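PDB 2OF3: ZYG-9 from Caenorhabditis elegans, which organizes microtubules and spindle poles during meiosis and mitosis in one-cell embryos and is required for default nucleus positioning in oocytes. Local coordinates for residues A[94-99]-A[131-136]; A[139-144]-A[150-155]; A[79-84]-A[115-120]. One frame throughout, in Å; residues are numbered along the deposited sequence.

All three contacts lie within the TOG domain and pack carbon against carbon, but they differ in what they bring together. Contact 1 is aromatic and buried: segment 94-99 meets helix 127-139 through phenylalanine and tyrosine rings. Contact 2, also buried and smaller, seats the turn after helix 127-139 on helix 146-163 with methyl groups, while a lysine-glutamate pair runs along the turn. The two touch, since K140 NZ of contact 2 bonds F96 O of contact 1. Contact 3, leucines and an isoleucine between helices 78-83 and 101-120, is only partly buried and lies farther from the chain centre; I155 and V115 connect contacts 2 and 3.

Contact 1: A[94-99]-A[131-136]; sequences LRFFET and SAFVPY
F96 reaches across to both F133 and Y136, and the CD2-CE2 side of its ring meets both, CE2 at F133 and CD2 at Y136. Its CE2 touches CE1 of F133 at 3.7 Å, and the two side chains approach at about a right angle. Its CD2 lies 3.9 Å from Y136 CB, which sits at the ring edge in the plane, and is 3.5 Å from Y136 O. F97 meets the CD1-CE1 flank of the tyrosine ring: its CE2 and CZ come against these two atoms, with F97 CE2 to Y136 CD1 at 3.7 Å. Here it is the edge of the F97 ring that meets the tyrosine, the planes inclined at 59° and the centroids 5.9 Å apart. In the HEAT-like helical array of the TOG domain, this is where helix 127-139 packs against segment 94-99, in the C-terminal end region of helix 85-95. Although the CB of F133 does not point at F96, CG anti to the backbone N (chi1 180°) swings the ring round so that CE1 reaches F96 CE2 and CZ. F96 also packs on L104 and V107 of helix 101-120, while F133 also rests on L89 and T93. The polar end of Y136 is satisfied away from this interface, its OH hydrogen-bonding to F28 O.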
loop_
_atom_site.group_PDB
_atom_site.type_symbol
_atom_site.label_atom_id
_atom_site.label_comp_id
_atom_site.label_asym_id
_atom_site.label_seq_id
_atom_site.Cartn_x
_atom_site.Cartn_y
_atom_site.Cartn_z
ATOM N N LEU A 94 0.513 -6.448 -10.836
ATOM C CA LEU A 94 1.313 -6.971 -11.954
ATOM C C LEU A 94 1.923 -5.812 -12.749
ATOM O O LEU A 94 3.105 -5.873 -13.160
ATOM C CB LEU A 94 0.445 -7.847 -12.860
ATOM C CG LEU A 94 -0.192 -9.125 -12.305
ATOM C CD1 LEU A 94 -0.885 -9.830 -13.427
ATOM C CD2 LEU A 94 0.850 -10.014 -11.685
ATOM N N ARG A 95 1.128 -4.762 -12.931
ATOM C CA ARG A 95 1.596 -3.498 -13.508
ATOM C C ARG A 95 2.630 -2.781 -12.701
ATOM O O ARG A 95 3.397 -2.029 -13.265
ATOM C CB ARG A 95 0.442 -2.527 -13.797
ATOM C CG ARG A 95 -0.667 -3.117 -14.647
ATOM C CD ARG A 95 -0.124 -3.599 -16.002
ATOM N NE ARG A 95 -0.688 -4.914 -16.207
ATOM C CZ ARG A 95 -0.015 -6.028 -16.421
ATOM N NH1 ARG A 95 1.271 -6.038 -16.562
ATOM N NH2 ARG A 95 -0.687 -7.136 -16.547
ATOM N N PHE A 96 2.714 -3.006 -11.400
ATOM C CA PHE A 96 3.795 -2.421 -10.595
ATOM C C PHE A 96 5.194 -2.950 -10.910
ATOM O O PHE A 96 6.181 -2.344 -10.498
ATOM C CB PHE A 96 3.509 -2.537 -9.068
ATOM C CG PHE A 96 2.277 -1.790 -8.618
ATOM C CD1 PHE A 96 1.712 -0.784 -9.413
ATOM C CD2 PHE A 96 1.660 -2.094 -7.405
ATOM C CE1 PHE A 96 0.537 -0.086 -9.015
ATOM C CE2 PHE A 96 0.495 -1.411 -6.974
ATOM C CZ PHE A 96 -0.073 -0.391 -7.799
ATOM N N PHE A 97 5.300 -4.059 -11.632
ATOM C CA PHE A 97 6.601 -4.659 -11.926
ATOM C C PHE A 97 7.183 -4.229 -13.302
ATOM O O PHE A 97 8.377 -4.367 -13.566
ATOM C CB PHE A 97 6.498 -6.181 -11.772
ATOM C CG PHE A 97 6.481 -6.604 -10.329
ATOM C CD1 PHE A 97 7.664 -6.909 -9.671
ATOM C CD2 PHE A 97 5.293 -6.619 -9.609
ATOM C CE1 PHE A 97 7.686 -7.250 -8.336
ATOM C CE2 PHE A 97 5.289 -6.994 -8.248
ATOM C CZ PHE A 97 6.495 -7.310 -7.609
ATOM N N GLU A 98 6.333 -3.685 -14.151
ATOM C CA GLU A 98 6.740 -3.106 -15.403
ATOM C C GLU A 98 7.189 -1.651 -15.258
ATOM O O GLU A 98 6.781 -0.940 -14.341
ATOM C CB GLU A 98 5.552 -3.214 -16.317
ATOM C CG GLU A 98 5.296 -4.667 -16.561
ATOM C CD GLU A 98 3.882 -4.978 -16.933
ATOM O OE1 GLU A 98 3.079 -4.029 -17.148
ATOM O OE2 GLU A 98 3.584 -6.200 -16.992
ATOM N N THR A 99 8.049 -1.200 -16.156
ATOM C CA THR A 99 8.448 0.215 -16.190
ATOM C C THR A 99 7.780 0.788 -17.434
ATOM O O THR A 99 8.098 0.408 -18.573
ATOM C CB THR A 99 9.968 0.376 -16.332
ATOM O OG1 THR A 99 10.351 -0.155 -17.613
ATOM C CG2 THR A 99 10.734 -0.397 -15.220
ATOM N N SER A 131 -3.261 -7.658 2.283
ATOM C CA SER A 131 -1.900 -8.206 2.159
ATOM C C SER A 131 -1.543 -8.426 0.734
ATOM O O SER A 131 -0.392 -8.352 0.382
ATOM C CB SER A 131 -1.873 -9.602 2.815
ATOM O OG SER A 131 -1.335 -9.392 4.079
ATOM N N ALA A 132 -2.515 -8.770 -0.092
ATOM C CA ALA A 132 -2.274 -8.953 -1.549
ATOM C C ALA A 132 -1.960 -7.634 -2.248
ATOM O O ALA A 132 -1.339 -7.649 -3.271
ATOM C CB ALA A 132 -3.505 -9.598 -2.223
ATOM N N PHE A 133 -2.403 -6.488 -1.725
ATOM C CA PHE A 133 -2.252 -5.236 -2.475
ATOM C C PHE A 133 -1.179 -4.301 -1.897
ATOM O O PHE A 133 -0.289 -3.828 -2.624
ATOM C CB PHE A 133 -3.592 -4.470 -2.586
ATOM C CG PHE A 133 -3.458 -3.147 -3.360
ATOM C CD1 PHE A 133 -2.994 -3.136 -4.688
ATOM C CD2 PHE A 133 -3.778 -1.948 -2.775
ATOM C CE1 PHE A 133 -2.860 -1.909 -5.434
ATOM C CE2 PHE A 133 -3.649 -0.719 -3.507
ATOM C CZ PHE A 133 -3.171 -0.716 -4.813
ATOM N N VAL A 134 -1.294 -4.015 -0.608
ATOM C CA VAL A 134 -0.501 -2.973 0.039
ATOM C C VAL A 134 1.003 -3.160 -0.081
ATOM O O VAL A 134 1.664 -2.188 -0.398
ATOM C CB VAL A 134 -0.976 -2.690 1.510
ATOM C CG1 VAL A 134 -0.021 -1.617 2.229
ATOM C CG2 VAL A 134 -2.421 -2.202 1.472
ATOM N N PRO A 135 1.568 -4.362 0.195
ATOM C CA PRO A 135 3.005 -4.530 0.066
ATOM C C PRO A 135 3.536 -4.185 -1.313
ATOM O O PRO A 135 4.700 -3.664 -1.438
ATOM C CB PRO A 135 3.232 -6.018 0.458
ATOM C CG PRO A 135 2.146 -6.282 1.421
ATOM C CD PRO A 135 0.961 -5.581 0.743
ATOM N N TYR A 136 2.728 -4.408 -2.350
ATOM C CA TYR A 136 3.208 -4.058 -3.706
ATOM C C TYR A 136 3.024 -2.593 -4.002
ATOM O O TYR A 136 3.854 -2.009 -4.695
ATOM C CB TYR A 136 2.498 -4.875 -4.770
ATOM C CG TYR A 136 2.737 -6.331 -4.525
ATOM C CD1 TYR A 136 3.976 -6.896 -4.822
ATOM C CD2 TYR A 136 1.738 -7.126 -3.931
ATOM C CE1 TYR A 136 4.241 -8.267 -4.542
ATOM C CE2 TYR A 136 1.975 -8.512 -3.625
ATOM C CZ TYR A 136 3.225 -9.040 -3.951
ATOM O OH TYR A 136 3.455 -10.348 -3.674
#

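Contact 2: A[139-144]-A[150-155]; sequences LKTGEA and TSVRDI
With CG1 anti to the backbone N (chi1 170°), V152 spreads its two methyls over consecutive residues of the turn 139-144. T141 answers with chi1 69°, which sets CG2 beside its own backbone N and facing the valine. The T141 CG2 to V152 CG1 distance is 3.5 Å, a close methyl-methyl approach, and the two side chains cross at about a right angle. The other methyl, V152 CG2, meets K140 CB at 3.8 Å and is also 3.8 Å from K140 O. Cut back to alanine, V152 would lose both methyls, which is likely to leave T141 CG2 and K140 CB without their partners and open a gap between turn and helix. Beyond CB, the bent K140 chain leaves the valine and puts NZ 3.1 Å from E143 OE2, on the anti side of the carboxylate, in a salt bridge; F96 O is the second partner of NZ. The T141 hydroxyl hydrogen-bonds to L138 O, pinning the side chain to the preceding helical turn. The turn thus closes over a valine of helix 146-163 that also packs on L137 of helix 127-139 and L108 of helix 101-120, while T141 also touches Q183 of helix 181-198.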
loop_
_atom_site.group_PDB
_atom_site.type_symbol
_atom_site.label_atom_id
_atom_site.label_comp_id
_atom_site.label_asym_id
_atom_site.label_seq_id
_atom_site.Cartn_x
_atom_site.Cartn_y
_atom_site.Cartn_z
ATOM N N LEU A 139 5.977 -0.587 -2.928
ATOM C CA LEU A 139 7.105 -0.523 -3.834
ATOM C C LEU A 139 7.149 0.801 -4.637
ATOM O O LEU A 139 8.232 1.340 -4.920
ATOM C CB LEU A 139 7.110 -1.706 -4.819
ATOM C CG LEU A 139 7.255 -3.118 -4.220
ATOM C CD1 LEU A 139 7.079 -4.222 -5.336
ATOM C CD2 LEU A 139 8.594 -3.268 -3.452
ATOM N N LYS A 140 5.974 1.325 -4.982
ATOM C CA LYS A 140 5.848 2.428 -5.888
ATOM C C LYS A 140 6.057 3.722 -5.148
ATOM O O LYS A 140 6.192 4.800 -5.788
ATOM C CB LYS A 140 4.439 2.403 -6.500
ATOM C CG LYS A 140 4.203 1.173 -7.396
ATOM C CD LYS A 140 5.038 1.174 -8.654
ATOM C CE LYS A 140 6.213 0.226 -8.475
ATOM N NZ LYS A 140 7.157 0.375 -9.629
ATOM N N THR A 141 6.081 3.656 -3.807
ATOM C CA THR A 141 6.591 4.793 -3.012
ATOM C C THR A 141 8.048 5.111 -3.346
ATOM O O THR A 141 8.510 6.214 -3.070
ATOM C CB THR A 141 6.437 4.642 -1.462
ATOM O OG1 THR A 141 7.303 3.608 -0.963
ATOM C CG2 THR A 141 4.983 4.366 -1.080
ATOM N N GLY A 142 8.775 4.183 -3.960
ATOM C CA GLY A 142 10.139 4.476 -4.353
ATOM C C GLY A 142 10.269 4.996 -5.777
ATOM O O GLY A 142 11.343 4.932 -6.349
ATOM N N GLU A 143 9.171 5.458 -6.361
ATOM C CA GLU A 143 9.180 6.027 -7.704
ATOM C C GLU A 143 10.056 7.327 -7.722
ATOM O O GLU A 143 10.050 8.091 -6.763
ATOM C CB GLU A 143 7.748 6.318 -8.180
ATOM C CG GLU A 143 7.017 5.065 -8.698
ATOM C CD GLU A 143 7.668 4.554 -9.944
ATOM O OE1 GLU A 143 7.969 5.403 -10.796
ATOM O OE2 GLU A 143 7.926 3.336 -10.080
ATOM N N ALA A 144 10.787 7.548 -8.817
ATOM C CA ALA A 144 11.760 8.624 -8.895
ATOM C C ALA A 144 11.102 9.984 -9.090
ATOM O O ALA A 144 11.687 11.005 -8.713
ATOM C CB ALA A 144 12.772 8.335 -9.986
ATOM N N THR A 150 3.464 11.182 -4.923
ATOM C CA THR A 150 2.292 11.818 -4.376
ATOM C C THR A 150 0.999 11.031 -4.604
ATOM O O THR A 150 0.124 10.956 -3.735
ATOM C CB THR A 150 2.168 13.247 -4.970
ATOM O OG1 THR A 150 3.286 13.990 -4.478
ATOM C CG2 THR A 150 0.867 13.927 -4.532
ATOM N N SER A 151 0.867 10.476 -5.792
ATOM C CA SER A 151 -0.331 9.735 -6.194
ATOM C C SER A 151 -0.421 8.459 -5.377
ATOM O O SER A 151 -1.517 8.043 -4.978
ATOM C CB SER A 151 -0.252 9.365 -7.689
ATOM O OG SER A 151 -0.546 10.512 -8.488
ATOM N N VAL A 152 0.745 7.860 -5.141
ATOM C CA VAL A 152 0.855 6.640 -4.325
ATOM C C VAL A 152 0.470 6.974 -2.888
ATOM O O VAL A 152 -0.327 6.237 -2.307
ATOM C CB VAL A 152 2.234 6.046 -4.407
ATOM C CG1 VAL A 152 2.398 4.921 -3.356
ATOM C CG2 VAL A 152 2.514 5.564 -5.892
ATOM N N ARG A 153 0.932 8.100 -2.341
ATOM C CA ARG A 153 0.604 8.419 -0.966
ATOM C C ARG A 153 -0.834 8.724 -0.801
ATOM O O ARG A 153 -1.397 8.402 0.251
ATOM C CB ARG A 153 1.429 9.580 -0.392
ATOM C CG ARG A 153 0.856 10.196 0.904
ATOM C CD ARG A 153 0.803 9.205 2.173
ATOM N NE ARG A 153 1.950 9.590 2.946
ATOM C CZ ARG A 153 2.046 10.416 4.000
ATOM N NH1 ARG A 153 1.043 10.914 4.748
ATOM N NH2 ARG A 153 3.271 10.635 4.361
ATOM N N ASP A 154 -1.465 9.337 -1.801
ATOM C CA ASP A 154 -2.928 9.590 -1.730
ATOM C C ASP A 154 -3.710 8.287 -1.642
ATOM O O ASP A 154 -4.717 8.222 -0.914
ATOM C CB ASP A 154 -3.453 10.374 -2.941
ATOM C CG ASP A 154 -2.892 11.802 -3.023
ATOM O OD1 ASP A 154 -2.579 12.403 -1.943
ATOM O OD2 ASP A 154 -2.752 12.309 -4.170
ATOM N N ILE A 155 -3.269 7.254 -2.359
ATOM C CA ILE A 155 -3.926 5.907 -2.213
ATOM C C ILE A 155 -3.637 5.309 -0.826
ATOM O O ILE A 155 -4.508 4.796 -0.186
ATOM C CB ILE A 155 -3.504 4.896 -3.344
ATOM C CG1 ILE A 155 -3.977 5.366 -4.709
ATOM C CG2 ILE A 155 -3.992 3.434 -3.061
ATOM C CD1 ILE A 155 -2.996 4.928 -5.795
#

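Contact 3: A[79-84]-A[115-120]; sequences RSLLSN and VELIRD
L82 and L117 cross obliquely, the end of L82 coming down on the backbone of the other helix: CD2 is 3.7 Å from I118 N and 3.8 Å from L117 C. The same methyl touches I118 CG1 at 3.8 Å, while L82 CG and CD2 both approach CB of L117. Although its CB does not aim at helix 101-120, L82 reaches it because chi1 -84° sets CG beside the backbone N, and with CD1 extended (chi2 167°) the other branch, CD2, turns onto the L117-I118 backbone. L117 points toward helix 78-83 and sends its own CD1 to L81, which also aims across; L81 CD1 and L117 CD1 are 3.9 Å apart, again at an oblique approach. L81 also rests on L73 and A74 of helix 60-76 and on L88 of helix 85-95, while I118 reaches V162 of helix 146-163. The axes of segments 79-83 and 115-120 stand 9.7 Å apart at their closest and have a crossing angle of -91°, so the two segments cross nearly at right angles, a leucine-isoleucine contact between helices of the HEAT-like array of the TOG domain.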
loop_
_atom_site.group_PDB
_atom_site.type_symbol
_atom_site.label_atom_id
_atom_site.label_comp_id
_atom_site.label_asym_id
_atom_site.label_seq_id
_atom_site.Cartn_x
_atom_site.Cartn_y
_atom_site.Cartn_z
ATOM N N ARG A 79 -20.587 -0.862 -8.632
ATOM C CA ARG A 79 -20.687 -2.159 -7.912
ATOM C C ARG A 79 -19.883 -3.260 -8.575
ATOM O O ARG A 79 -19.488 -4.211 -7.878
ATOM C CB ARG A 79 -22.123 -2.633 -7.768
ATOM C CG ARG A 79 -22.932 -1.817 -6.755
ATOM C CD ARG A 79 -24.421 -2.170 -6.865
ATOM N NE ARG A 79 -25.187 -0.995 -6.420
ATOM C CZ ARG A 79 -25.439 -0.664 -5.144
ATOM N NH1 ARG A 79 -25.023 -1.455 -4.150
ATOM N NH2 ARG A 79 -26.112 0.462 -4.870
ATOM N N SER A 80 -19.626 -3.125 -9.882
ATOM C CA SER A 80 -18.712 -4.036 -10.605
ATOM C C SER A 80 -17.295 -3.938 -10.128
ATOM O O SER A 80 -16.651 -4.965 -9.918
ATOM C CB SER A 80 -18.783 -3.778 -12.105
ATOM O OG SER A 80 -20.128 -4.124 -12.508
ATOM N N LEU A 81 -16.793 -2.717 -9.965
ATOM C CA LEU A 81 -15.472 -2.483 -9.406
ATOM C C LEU A 81 -15.373 -2.984 -7.968
ATOM O O LEU A 81 -14.357 -3.594 -7.642
ATOM C CB LEU A 81 -15.075 -0.988 -9.480
ATOM C CG LEU A 81 -15.072 -0.363 -10.892
ATOM C CD1 LEU A 81 -14.687 1.108 -10.743
ATOM C CD2 LEU A 81 -14.047 -1.029 -11.824
ATOM N N LEU A 82 -16.386 -2.713 -7.117
ATOM C CA LEU A 82 -16.416 -3.223 -5.745
ATOM C C LEU A 82 -16.442 -4.764 -5.653
ATOM O O LEU A 82 -15.667 -5.357 -4.861
ATOM C CB LEU A 82 -17.651 -2.707 -4.986
ATOM C CG LEU A 82 -17.424 -1.337 -4.411
ATOM C CD1 LEU A 82 -18.800 -0.857 -4.012
ATOM C CD2 LEU A 82 -16.411 -1.349 -3.168
ATOM N N SER A 83 -17.328 -5.394 -6.445
ATOM C CA SER A 83 -17.504 -6.853 -6.428
ATOM C C SER A 83 -16.195 -7.556 -6.767
ATOM O O SER A 83 -15.944 -8.656 -6.288
ATOM C CB SER A 83 -18.518 -7.289 -7.484
ATOM O OG SER A 83 -19.828 -6.907 -7.111
ATOM N N ASN A 84 -15.382 -6.909 -7.591
ATOM C CA ASN A 84 -14.149 -7.485 -8.143
ATOM C C ASN A 84 -12.889 -6.773 -7.697
ATOM O O ASN A 84 -11.839 -6.961 -8.293
ATOM C CB ASN A 84 -14.259 -7.559 -9.694
ATOM C CG ASN A 84 -15.326 -8.485 -10.104
ATOM O OD1 ASN A 84 -15.194 -9.721 -9.963
ATOM N ND2 ASN A 84 -16.453 -7.936 -10.516
ATOM N N VAL A 115 -10.180 2.071 -4.056
ATOM C CA VAL A 115 -10.061 2.236 -2.586
ATOM C C VAL A 115 -11.006 3.324 -2.028
ATOM O O VAL A 115 -11.530 3.169 -0.911
ATOM C CB VAL A 115 -8.574 2.401 -2.089
ATOM C CG1 VAL A 115 -7.747 1.242 -2.592
ATOM C CG2 VAL A 115 -7.962 3.742 -2.591
ATOM N N GLU A 116 -11.257 4.373 -2.817
ATOM C CA GLU A 116 -12.359 5.343 -2.484
ATOM C C GLU A 116 -13.745 4.735 -2.442
ATOM O O GLU A 116 -14.478 5.015 -1.506
ATOM C CB GLU A 116 -12.337 6.513 -3.429
ATOM C CG GLU A 116 -11.352 7.526 -2.906
ATOM C CD GLU A 116 -11.092 8.640 -3.891
ATOM O OE1 GLU A 116 -11.509 8.511 -5.081
ATOM O OE2 GLU A 116 -10.422 9.602 -3.468
ATOM N N LEU A 117 -14.089 3.852 -3.393
ATOM C CA LEU A 117 -15.361 3.142 -3.346
ATOM C C LEU A 117 -15.450 2.188 -2.188
ATOM O O LEU A 117 -16.505 2.090 -1.527
ATOM C CB LEU A 117 -15.598 2.343 -4.647
ATOM C CG LEU A 117 -16.093 3.114 -5.889
ATOM C CD1 LEU A 117 -15.918 2.216 -7.176
ATOM C CD2 LEU A 117 -17.538 3.519 -5.632
ATOM N N ILE A 118 -14.355 1.476 -1.892
ATOM C CA ILE A 118 -14.321 0.638 -0.687
ATOM C C ILE A 118 -14.535 1.510 0.550
ATOM O O ILE A 118 -15.390 1.179 1.427
ATOM C CB ILE A 118 -12.982 -0.142 -0.590
ATOM C CG1 ILE A 118 -12.879 -1.175 -1.715
ATOM C CG2 ILE A 118 -12.786 -0.815 0.845
ATOM C CD1 ILE A 118 -11.389 -1.772 -1.875
ATOM N N ARG A 119 -13.791 2.618 0.648
ATOM C CA ARG A 119 -13.948 3.496 1.830
ATOM C C ARG A 119 -15.388 4.057 1.953
ATOM O O ARG A 119 -16.045 3.899 2.991
ATOM C CB ARG A 119 -12.936 4.651 1.805
ATOM C CG ARG A 119 -13.139 5.626 3.002
ATOM C CD ARG A 119 -12.446 6.965 2.735
ATOM N NE ARG A 119 -13.062 7.557 1.563
ATOM C CZ ARG A 119 -12.511 8.487 0.789
ATOM N NH1 ARG A 119 -11.284 8.982 1.041
ATOM N NH2 ARG A 119 -13.204 8.914 -0.269
ATOM N N ASP A 120 -15.873 4.708 0.895
ATOM C CA ASP A 120 -17.231 5.329 0.901
ATOM C C ASP A 120 -18.375 4.380 1.182
ATOM O O ASP A 120 -19.373 4.802 1.791
ATOM C CB ASP A 120 -17.494 6.075 -0.419
ATOM C CG ASP A 120 -16.523 7.192 -0.635
ATOM O OD1 ASP A 120 -15.870 7.679 0.333
ATOM O OD2 ASP A 120 -16.363 7.617 -1.777
#